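Local coordinates for cellulose synthase 1 (Gluconacetobacter xylinus, PDB 4I86), which is, in the part modelled, a PilZ-family C-terminal regulatory domain of a cellulose synthase catalytic subunit, built of curled antiparallel strands and one C-terminal helix, at residues V32-S37 / A42-W47; D64-I69 / V97-F102; I69-I74 / L91-S96; I74-A77 / G82-I85. All coordinates share one frame; numbering follows the deposited sequence.

Interaction 1: V32-S37 / A42-W47; sequences VTEDLS and AVKMSW
Val32 and Lys44 stand side by side and point the same way on one face of the hairpin, with Val32 CG2 3.9 Å from Lys44 CB. The lysine then leaves its neighbour: its CG lies anti to the backbone N (chi1 -169°), and the chain runs on extended, away from the first strand. Their backbones bond both ways, Val32 N giving to Lys44 O and Lys44 N giving to Val32 O over a short 2.6 Å. That same Val32 O is also pressed by Val43 CG1 from the side, at 3.1 Å. Thr33 and Val43 form the next, non-hydrogen-bonded pair and turn their side chains to the other face, where Thr33 OG1 bonds to Ala14 and Ile16. Glu34 stretches along the second strand: its CB sits near Ala42 O, and Glu34 OE2 ends 3.6 Å from Lys44 CB. The carboxylate makes no proper bond to Lys44 N, and its long, weak ion pair is with Arg81. Asp35 folds its carboxylate toward Ala42, on the same face as Val32 and Lys44. Around Ala42 the register slips by one residue. Ala42 O receives Glu34 N at 2.6 Å and, weakly, Asp35 N. Ala42 N gives an almost straight bond to Asp35 O, 3.0 Å long. Two consecutive residues facing one partner make a classic beta bulge, here placed where strand 28-36 turns a corner in a beta hairpin of the curled PilZ sheet.

Interaction 2: D64-I69 / V97-F102; sequences DGEELI and VIRLVF
Leu68 reaches from the strand to the helix with both of its methyl branches, and the two meet quite different surroundings. Leu68 CD1 enters the packed side, lying 3.8 Å from Leu100 CB. Both leucines are buried, and Leu100 continues inward onto Ile16, Leu70 and Trp86. Leu68 CD2 turns instead to the Arg99 guanidinium, approaching it obliquely and coming 3.1 Å from Arg99 NH1. Beyond this methyl the contact opens toward solvent. There the arginine chain bends at chi3 (-81°), which turns its head toward the ends of the Glu66 and Leu68 side chains. Arg99 NH1 and Glu66 OE1 form a salt bridge of 3.2 Å whose hydrogen bond is bent, at 145°. The oxygen sits at the guanidinium edge, near its plane, whereas the nitrogen reaches OE1 from the anti side of the carboxylate. Overall, strand 66-69 and helix 97-102 pass each other with their axes 9.4 Å apart at closest approach. Apolar packing and ion pair are thus joined through one leucine, which lies on Leu100 with one methyl and on the guanidinium with the other; the single salt bridge, with its bent hydrogen bond, is on the side nearer solvent, where water probably screens the charges.

Interaction 3: I69-I74 / L91-S96; sequences ILPARI and LQQEFS
Van der Waals packing joins strand and helix at two places. Leu70 sends CD2 onto the backbone of Ser96, 3.9 Å from Ser96 C and about as far from its O, with Ser96 CB slightly farther off. The leucine continues along the same helix to Val97 and Leu100 and also touches Trp86. One residue on, Pro71 meets Gln93: the ring carbon Pro71 CG lies 3.5 Å from Gln93 NE2 and 3.7 Å from Gln93 CD, and the two side chains cross at about a right angle. Gln93 gets there with CG anti to its carbonyl carbon (chi1 -70°) and an extended chain beyond, while its OE1 is held by Asp89 N just ahead of the helix. Polar contact between the segments runs through water. One water molecule accepts from Ile69 N at 3.2 Å and donates to Ser96 OG at 3.0 Å. Ser96 OG in turn gives its own proton to Gln92 O, 2.8 Å away. Ser96 N donates to that same carbonyl from the opposite face of its plane, so two bonds grip Gln92 O; the one from OG, with the water's donation to OG, probably sets the hydroxyl's direction. A serine tied to the carbonyl four residues back is a familiar feature of helices; here it lies on the side of the C-terminal helix that leans against the long strand 66-77 of the PilZ domain.

Interaction 4: I74-A77 / G82-I85; sequences IIRA and GIFI
Ile74 lies along the Phe84 ring from its root to its tip. Ile74 CB is nearest the ring's CE1, 3.5 Å from that atom of Phe84. With CG1 anti to the backbone N (chi1 -173°), the chain is laid across the aromatic face. Ile74 CG1 sits 4.2 Å from the Phe84 centroid, 26° off the normal, in a CH-pi contact, and also borders Ile83 O. At the tip, Ile74 CD1 reaches Phe84 CZ at 3.6 Å and ends beside the backbone of Gly82. Phe84 is further enclosed by Met45, Val57 and Ile59, so this face belongs to the core. At the bulge, Ile75 leans with CD1 on Ile83 CG2, 3.8 Å away, and with CG2 on Ile85 CG1; on the face opposite Ile74 and Phe84, Arg76 passes obliquely by Ile83. Two nearly straight backbone bonds hold the strands together: Ile75 N to Ile83 O at 2.8 Å and Ile83 N to Arg76 O at 2.9 Å. Ile75 and Arg76 thus both stand opposite Ile83 in the register, a classic beta bulge near the turn end of the antiparallel hairpin formed by strands 66-77 and 82-86.

From the N terminus, interaction 1 comes first, closing the short turn between strands 28-36 and 40-44 before any other contact opens. Interaction 2 then opens at the beginning of strand 66-77, interaction 3 follows within it, sharing Ile69, and interaction 4 starts at Ile74, which it shares with interaction 3. They close in the reverse order: interaction 4 first, as a tight hairpin at 82-85, then interaction 3 at 91-96 and last interaction 2 at 97-102, the widest loop. The two hairpins are neighbours in the sheet, Met45 and Val43 packing on Phe84, while Leu36 touches Leu100, so the helix touches strand 28-36 as well as strand 66-77.

Interaction 1: V32-S37 / A42-W47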
# COMPACT_ATOMS: atom_id res chain seq x y z
N VAL A 32 8.71 3.72 -4.15
CA VAL A 32 8.35 4.76 -3.20
C VAL A 32 6.89 5.14 -3.38
O VAL A 32 6.35 5.04 -4.48
CB VAL A 32 9.23 6.04 -3.31
CG1 VAL A 32 10.67 5.76 -2.87
CG2 VAL A 32 9.18 6.61 -4.72
N THR A 33 6.27 5.60 -2.31
CA THR A 33 4.86 5.97 -2.38
C THR A 33 4.69 7.29 -3.12
O THR A 33 5.63 8.09 -3.20
CB THR A 33 4.25 6.09 -0.99
OG1 THR A 33 4.90 7.15 -0.27
CG2 THR A 33 4.40 4.77 -0.24
N GLU A 34 3.49 7.52 -3.64
CA GLU A 34 3.14 8.81 -4.22
C GLU A 34 2.06 9.46 -3.36
O GLU A 34 2.14 10.64 -3.00
CB GLU A 34 2.65 8.62 -5.65
CG GLU A 34 3.73 8.10 -6.60
CD GLU A 34 3.17 7.70 -7.95
OE1 GLU A 34 2.02 8.09 -8.24
OE2 GLU A 34 3.87 6.99 -8.70
N ASP A 35 1.05 8.68 -3.01
CA ASP A 35 0.04 9.15 -2.08
C ASP A 35 -0.49 7.97 -1.28
O ASP A 35 -0.39 6.82 -1.72
CB ASP A 35 -1.10 9.82 -2.81
CG ASP A 35 -1.94 8.82 -3.59
OD1 ASP A 35 -1.69 8.67 -4.80
OD2 ASP A 35 -2.83 8.17 -2.99
N LEU A 36 -1.03 8.26 -0.11
CA LEU A 36 -1.64 7.25 0.73
C LEU A 36 -3.00 7.79 1.12
O LEU A 36 -3.16 8.99 1.25
CB LEU A 36 -0.79 7.00 1.98
CG LEU A 36 0.55 6.33 1.69
CD1 LEU A 36 1.49 6.41 2.86
CD2 LEU A 36 0.33 4.88 1.33
N SER A 37 -3.97 6.90 1.28
CA SER A 37 -5.28 7.31 1.77
C SER A 37 -5.82 6.21 2.67
O SER A 37 -5.21 5.13 2.78
CB SER A 37 -6.24 7.53 0.60
OG SER A 37 -6.30 6.36 -0.20
N ALA A 42 -0.88 4.77 -3.79
CA ALA A 42 -0.32 4.85 -5.14
C ALA A 42 1.19 4.82 -4.99
O ALA A 42 1.76 5.61 -4.24
CB ALA A 42 -0.77 6.13 -5.86
N VAL A 43 1.84 3.90 -5.70
CA VAL A 43 3.28 3.70 -5.53
C VAL A 43 4.08 3.79 -6.83
O VAL A 43 3.70 3.19 -7.85
CB VAL A 43 3.58 2.33 -4.89
CG1 VAL A 43 5.08 2.21 -4.57
CG2 VAL A 43 2.73 2.12 -3.63
N LYS A 44 5.20 4.52 -6.80
CA LYS A 44 6.12 4.50 -7.94
C LYS A 44 6.89 3.18 -7.91
O LYS A 44 7.71 2.93 -7.03
CB LYS A 44 7.09 5.68 -7.90
CG LYS A 44 7.90 5.85 -9.19
CD LYS A 44 8.83 7.07 -9.10
CE LYS A 44 10.05 6.92 -10.00
NZ LYS A 44 11.06 8.00 -9.73
N MET A 45 6.60 2.32 -8.89
CA MET A 45 7.14 0.97 -8.87
C MET A 45 6.89 0.29 -10.20
O MET A 45 6.06 0.74 -10.99
CB MET A 45 6.47 0.17 -7.75
CG MET A 45 4.96 0.03 -7.91
SD MET A 45 4.24 -1.20 -6.81
CE MET A 45 3.98 -2.57 -7.93
N SER A 46 7.60 -0.81 -10.44
CA SER A 46 7.42 -1.59 -11.66
C SER A 46 7.07 -3.04 -11.34
O SER A 46 7.91 -3.80 -10.85
CB SER A 46 8.67 -1.52 -12.55
OG SER A 46 9.04 -0.16 -12.79
N TRP A 47 5.82 -3.41 -11.63
CA TRP A 47 5.31 -4.77 -11.41
C TRP A 47 5.61 -5.66 -12.63
O TRP A 47 5.22 -5.33 -13.75
CB TRP A 47 3.79 -4.70 -11.16
CG TRP A 47 3.16 -5.93 -10.55
CD1 TRP A 47 2.30 -6.79 -11.16
CD2 TRP A 47 3.34 -6.42 -9.21
NE1 TRP A 47 1.93 -7.79 -10.28
CE2 TRP A 47 2.55 -7.58 -9.08
CE3 TRP A 47 4.08 -5.99 -8.10
CZ2 TRP A 47 2.48 -8.32 -7.89
CZ3 TRP A 47 4.02 -6.72 -6.93
CH2 TRP A 47 3.22 -7.87 -6.83

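Interaction 2: D64-I69 / V97-F102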
# COMPACT_ATOMS: atom_id res chain seq x y z
N ASP A 64 8.26 6.66 11.41
CA ASP A 64 8.55 7.01 12.80
C ASP A 64 9.21 5.84 13.53
O ASP A 64 8.88 5.56 14.69
CB ASP A 64 7.28 7.43 13.53
CG ASP A 64 6.53 8.55 12.83
OD1 ASP A 64 7.18 9.33 12.09
OD2 ASP A 64 5.29 8.65 13.01
N GLY A 65 10.12 5.15 12.86
CA GLY A 65 10.83 4.05 13.49
C GLY A 65 10.05 2.75 13.62
O GLY A 65 10.61 1.72 14.01
N GLU A 66 8.75 2.79 13.29
CA GLU A 66 7.90 1.61 13.39
C GLU A 66 7.78 0.87 12.05
O GLU A 66 7.61 1.49 11.00
CB GLU A 66 6.50 2.00 13.89
CG GLU A 66 6.45 2.54 15.32
CD GLU A 66 5.26 3.48 15.56
OE1 GLU A 66 4.17 3.24 14.98
OE2 GLU A 66 5.42 4.46 16.32
N GLU A 67 7.86 -0.45 12.10
CA GLU A 67 7.59 -1.26 10.92
C GLU A 67 6.07 -1.38 10.73
O GLU A 67 5.33 -1.68 11.67
CB GLU A 67 8.22 -2.65 11.09
CG GLU A 67 8.11 -3.56 9.89
CD GLU A 67 8.66 -4.96 10.20
OE1 GLU A 67 8.24 -5.54 11.23
OE2 GLU A 67 9.49 -5.46 9.41
N LEU A 68 5.60 -1.11 9.51
CA LEU A 68 4.17 -1.26 9.21
C LEU A 68 4.02 -2.28 8.10
O LEU A 68 4.60 -2.12 7.02
CB LEU A 68 3.54 0.06 8.76
CG LEU A 68 3.75 1.25 9.71
CD1 LEU A 68 3.12 2.51 9.15
CD2 LEU A 68 3.19 0.93 11.08
N ILE A 69 3.23 -3.32 8.34
CA ILE A 69 2.99 -4.33 7.32
C ILE A 69 1.50 -4.41 7.04
O ILE A 69 0.72 -4.70 7.94
CB ILE A 69 3.55 -5.71 7.77
CG1 ILE A 69 5.06 -5.60 7.96
CG2 ILE A 69 3.16 -6.79 6.75
CD1 ILE A 69 5.68 -6.67 8.81
N VAL A 97 -3.32 0.93 9.01
CA VAL A 97 -3.64 1.88 7.95
C VAL A 97 -3.78 3.29 8.52
O VAL A 97 -3.24 4.23 7.96
CB VAL A 97 -4.94 1.50 7.20
CG1 VAL A 97 -5.36 2.62 6.22
CG2 VAL A 97 -4.75 0.18 6.47
N ILE A 98 -4.51 3.43 9.63
CA ILE A 98 -4.66 4.72 10.30
C ILE A 98 -3.29 5.28 10.72
O ILE A 98 -2.99 6.46 10.49
CB ILE A 98 -5.62 4.62 11.52
CG1 ILE A 98 -7.05 4.34 11.07
CG2 ILE A 98 -5.55 5.87 12.39
CD1 ILE A 98 -8.05 4.08 12.22
N ARG A 99 -2.45 4.44 11.32
CA ARG A 99 -1.14 4.91 11.79
C ARG A 99 -0.30 5.45 10.63
O ARG A 99 0.38 6.46 10.78
CB ARG A 99 -0.37 3.79 12.50
CG ARG A 99 -0.84 3.52 13.93
CD ARG A 99 0.18 2.62 14.69
NE ARG A 99 0.01 1.22 14.36
CZ ARG A 99 1.00 0.39 14.06
NH1 ARG A 99 2.26 0.80 14.06
NH2 ARG A 99 0.72 -0.87 13.77
N LEU A 100 -0.33 4.75 9.50
CA LEU A 100 0.36 5.17 8.29
C LEU A 100 -0.15 6.50 7.75
O LEU A 100 0.62 7.45 7.58
CB LEU A 100 0.22 4.10 7.21
CG LEU A 100 0.84 4.37 5.82
CD1 LEU A 100 2.34 4.67 5.93
CD2 LEU A 100 0.59 3.18 4.87
N VAL A 101 -1.45 6.56 7.46
CA VAL A 101 -2.05 7.76 6.87
C VAL A 101 -1.99 8.97 7.79
O VAL A 101 -1.56 10.04 7.37
CB VAL A 101 -3.51 7.50 6.44
CG1 VAL A 101 -4.17 8.80 5.93
CG2 VAL A 101 -3.57 6.42 5.39
N PHE A 102 -2.43 8.82 9.03
CA PHE A 102 -2.38 9.94 9.98
C PHE A 102 -0.96 10.20 10.51
O PHE A 102 -0.64 11.34 10.89
CB PHE A 102 -3.35 9.77 11.16
CG PHE A 102 -4.82 9.96 10.79
CD1 PHE A 102 -5.49 11.13 11.14
CD2 PHE A 102 -5.52 8.96 10.14
CE1 PHE A 102 -6.83 11.31 10.81
CE2 PHE A 102 -6.87 9.14 9.79
CZ PHE A 102 -7.52 10.32 10.14

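Interaction 3: I69-I74 / L91-S96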
# COMPACT_ATOMS: atom_id res chain seq x y z
N ILE A 69 3.23 -3.32 8.34
CA ILE A 69 2.99 -4.33 7.32
C ILE A 69 1.50 -4.41 7.04
O ILE A 69 0.72 -4.70 7.94
CB ILE A 69 3.55 -5.71 7.77
CG1 ILE A 69 5.06 -5.60 7.96
CG2 ILE A 69 3.16 -6.79 6.75
CD1 ILE A 69 5.68 -6.67 8.81
N LEU A 70 1.10 -4.13 5.81
CA LEU A 70 -0.31 -4.02 5.50
C LEU A 70 -0.72 -4.91 4.34
O LEU A 70 -0.17 -4.77 3.24
CB LEU A 70 -0.68 -2.56 5.19
CG LEU A 70 -0.14 -1.45 6.12
CD1 LEU A 70 1.20 -0.92 5.64
CD2 LEU A 70 -1.15 -0.32 6.20
N PRO A 71 -1.69 -5.81 4.56
CA PRO A 71 -2.22 -6.59 3.43
C PRO A 71 -2.93 -5.65 2.47
O PRO A 71 -3.45 -4.61 2.88
CB PRO A 71 -3.26 -7.52 4.07
CG PRO A 71 -2.94 -7.52 5.53
CD PRO A 71 -2.36 -6.14 5.82
N ALA A 72 -2.95 -6.01 1.19
CA ALA A 72 -3.57 -5.16 0.21
C ALA A 72 -3.86 -5.96 -1.04
O ALA A 72 -3.60 -7.16 -1.11
CB ALA A 72 -2.70 -3.94 -0.11
N ARG A 73 -4.44 -5.28 -2.02
CA ARG A 73 -4.67 -5.86 -3.32
C ARG A 73 -4.13 -4.89 -4.36
O ARG A 73 -4.50 -3.71 -4.34
CB ARG A 73 -6.18 -6.10 -3.52
CG ARG A 73 -6.63 -7.50 -3.07
CD ARG A 73 -8.12 -7.76 -3.21
NE ARG A 73 -8.88 -7.27 -2.06
CZ ARG A 73 -10.12 -7.64 -1.75
NH1 ARG A 73 -10.78 -8.51 -2.51
NH2 ARG A 73 -10.71 -7.12 -0.67
N ILE A 74 -3.22 -5.34 -5.22
CA ILE A 74 -2.82 -4.48 -6.34
C ILE A 74 -3.96 -4.53 -7.37
O ILE A 74 -4.47 -5.61 -7.69
CB ILE A 74 -1.43 -4.84 -6.97
CG1 ILE A 74 -1.04 -3.79 -8.02
CG2 ILE A 74 -1.44 -6.24 -7.57
CD1 ILE A 74 0.44 -3.73 -8.34
N LEU A 91 -9.08 -5.27 13.57
CA LEU A 91 -8.75 -3.98 14.17
C LEU A 91 -7.28 -3.59 14.03
O LEU A 91 -6.97 -2.42 13.83
CB LEU A 91 -9.14 -3.96 15.65
CG LEU A 91 -10.62 -3.75 15.92
CD1 LEU A 91 -10.83 -3.50 17.42
CD2 LEU A 91 -11.12 -2.58 15.10
N GLN A 92 -6.37 -4.55 14.15
CA GLN A 92 -4.97 -4.20 14.02
C GLN A 92 -4.65 -3.77 12.59
O GLN A 92 -3.78 -2.90 12.39
CB GLN A 92 -4.02 -5.33 14.46
CG GLN A 92 -2.55 -4.93 14.31
CD GLN A 92 -1.83 -4.73 15.65
OE1 GLN A 92 -1.58 -5.69 16.39
NE2 GLN A 92 -1.45 -3.47 15.95
N GLN A 93 -5.32 -4.37 11.62
CA GLN A 93 -5.13 -4.00 10.21
C GLN A 93 -5.74 -2.62 9.95
O GLN A 93 -5.14 -1.79 9.27
CB GLN A 93 -5.70 -5.09 9.28
CG GLN A 93 -4.84 -6.37 9.34
CD GLN A 93 -5.31 -7.48 8.43
OE1 GLN A 93 -6.34 -7.36 7.76
NE2 GLN A 93 -4.54 -8.58 8.40
N GLU A 94 -6.90 -2.37 10.54
CA GLU A 94 -7.53 -1.07 10.42
C GLU A 94 -6.60 0.02 10.96
O GLU A 94 -6.38 1.05 10.33
CB GLU A 94 -8.85 -1.05 11.22
CG GLU A 94 -9.51 0.33 11.29
CD GLU A 94 -10.11 0.75 9.95
OE1 GLU A 94 -10.21 1.97 9.69
OE2 GLU A 94 -10.51 -0.15 9.18
N PHE A 95 -6.02 -0.23 12.13
CA PHE A 95 -5.18 0.77 12.77
C PHE A 95 -3.78 0.90 12.22
O PHE A 95 -3.13 1.93 12.43
CB PHE A 95 -5.16 0.60 14.30
CG PHE A 95 -6.40 1.14 14.97
CD1 PHE A 95 -6.59 2.51 15.09
CD2 PHE A 95 -7.37 0.29 15.45
CE1 PHE A 95 -7.74 3.02 15.69
CE2 PHE A 95 -8.52 0.79 16.06
CZ PHE A 95 -8.70 2.15 16.18
N SER A 96 -3.30 -0.11 11.51
CA SER A 96 -2.02 0.04 10.83
C SER A 96 -2.19 1.04 9.71
O SER A 96 -1.34 1.90 9.50
CB SER A 96 -1.53 -1.29 10.27
OG SER A 96 -1.30 -2.19 11.33
O HOH W 1 1.55 -3.21 11.06

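Interaction 4: I74-A77 / G82-I85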
# COMPACT_ATOMS: atom_id res chain seq x y z
N ILE A 74 -3.22 -5.34 -5.22
CA ILE A 74 -2.82 -4.48 -6.34
C ILE A 74 -3.96 -4.53 -7.37
O ILE A 74 -4.47 -5.61 -7.69
CB ILE A 74 -1.43 -4.84 -6.97
CG1 ILE A 74 -1.04 -3.79 -8.02
CG2 ILE A 74 -1.44 -6.24 -7.57
CD1 ILE A 74 0.44 -3.73 -8.34
N ILE A 75 -4.39 -3.37 -7.85
CA ILE A 75 -5.54 -3.34 -8.74
C ILE A 75 -5.17 -2.84 -10.14
O ILE A 75 -5.85 -3.16 -11.12
CB ILE A 75 -6.72 -2.52 -8.16
CG1 ILE A 75 -6.30 -1.07 -7.87
CG2 ILE A 75 -7.27 -3.18 -6.89
CD1 ILE A 75 -7.48 -0.11 -7.65
N ARG A 76 -4.09 -2.06 -10.24
CA ARG A 76 -3.57 -1.63 -11.53
C ARG A 76 -2.06 -1.48 -11.48
O ARG A 76 -1.50 -1.14 -10.44
CB ARG A 76 -4.20 -0.31 -11.97
CG ARG A 76 -4.00 0.02 -13.45
CD ARG A 76 -3.90 1.52 -13.68
NE ARG A 76 -2.57 2.04 -13.34
CZ ARG A 76 -1.75 2.65 -14.20
NH1 ARG A 76 -2.13 2.82 -15.47
NH2 ARG A 76 -0.57 3.08 -13.80
N ALA A 77 -1.41 -1.72 -12.62
CA ALA A 77 0.03 -1.53 -12.76
C ALA A 77 0.34 -0.95 -14.14
O ALA A 77 0.00 -1.55 -15.16
CB ALA A 77 0.76 -2.86 -12.55
N GLY A 82 2.02 1.66 -9.38
CA GLY A 82 1.17 0.59 -8.90
C GLY A 82 0.08 1.19 -8.02
O GLY A 82 0.36 2.04 -7.16
N ILE A 83 -1.17 0.77 -8.23
CA ILE A 83 -2.29 1.26 -7.42
C ILE A 83 -2.84 0.14 -6.55
O ILE A 83 -3.12 -0.96 -7.03
CB ILE A 83 -3.46 1.81 -8.28
CG1 ILE A 83 -2.96 2.87 -9.28
CG2 ILE A 83 -4.57 2.36 -7.36
CD1 ILE A 83 -2.30 4.08 -8.64
N PHE A 84 -3.03 0.44 -5.26
CA PHE A 84 -3.47 -0.58 -4.32
C PHE A 84 -4.69 -0.13 -3.52
O PHE A 84 -4.93 1.06 -3.35
CB PHE A 84 -2.34 -0.90 -3.33
CG PHE A 84 -1.05 -1.34 -3.98
CD1 PHE A 84 -0.71 -2.68 -4.04
CD2 PHE A 84 -0.18 -0.41 -4.53
CE1 PHE A 84 0.47 -3.09 -4.64
CE2 PHE A 84 1.01 -0.82 -5.14
CZ PHE A 84 1.32 -2.16 -5.19
N ILE A 85 -5.46 -1.11 -3.05
CA ILE A 85 -6.46 -0.87 -2.02
C ILE A 85 -6.11 -1.72 -0.80
O ILE A 85 -5.73 -2.87 -0.93
CB ILE A 85 -7.88 -1.24 -2.51
CG1 ILE A 85 -7.91 -2.69 -3.02
CG2 ILE A 85 -8.34 -0.28 -3.59
CD1 ILE A 85 -9.30 -3.19 -3.38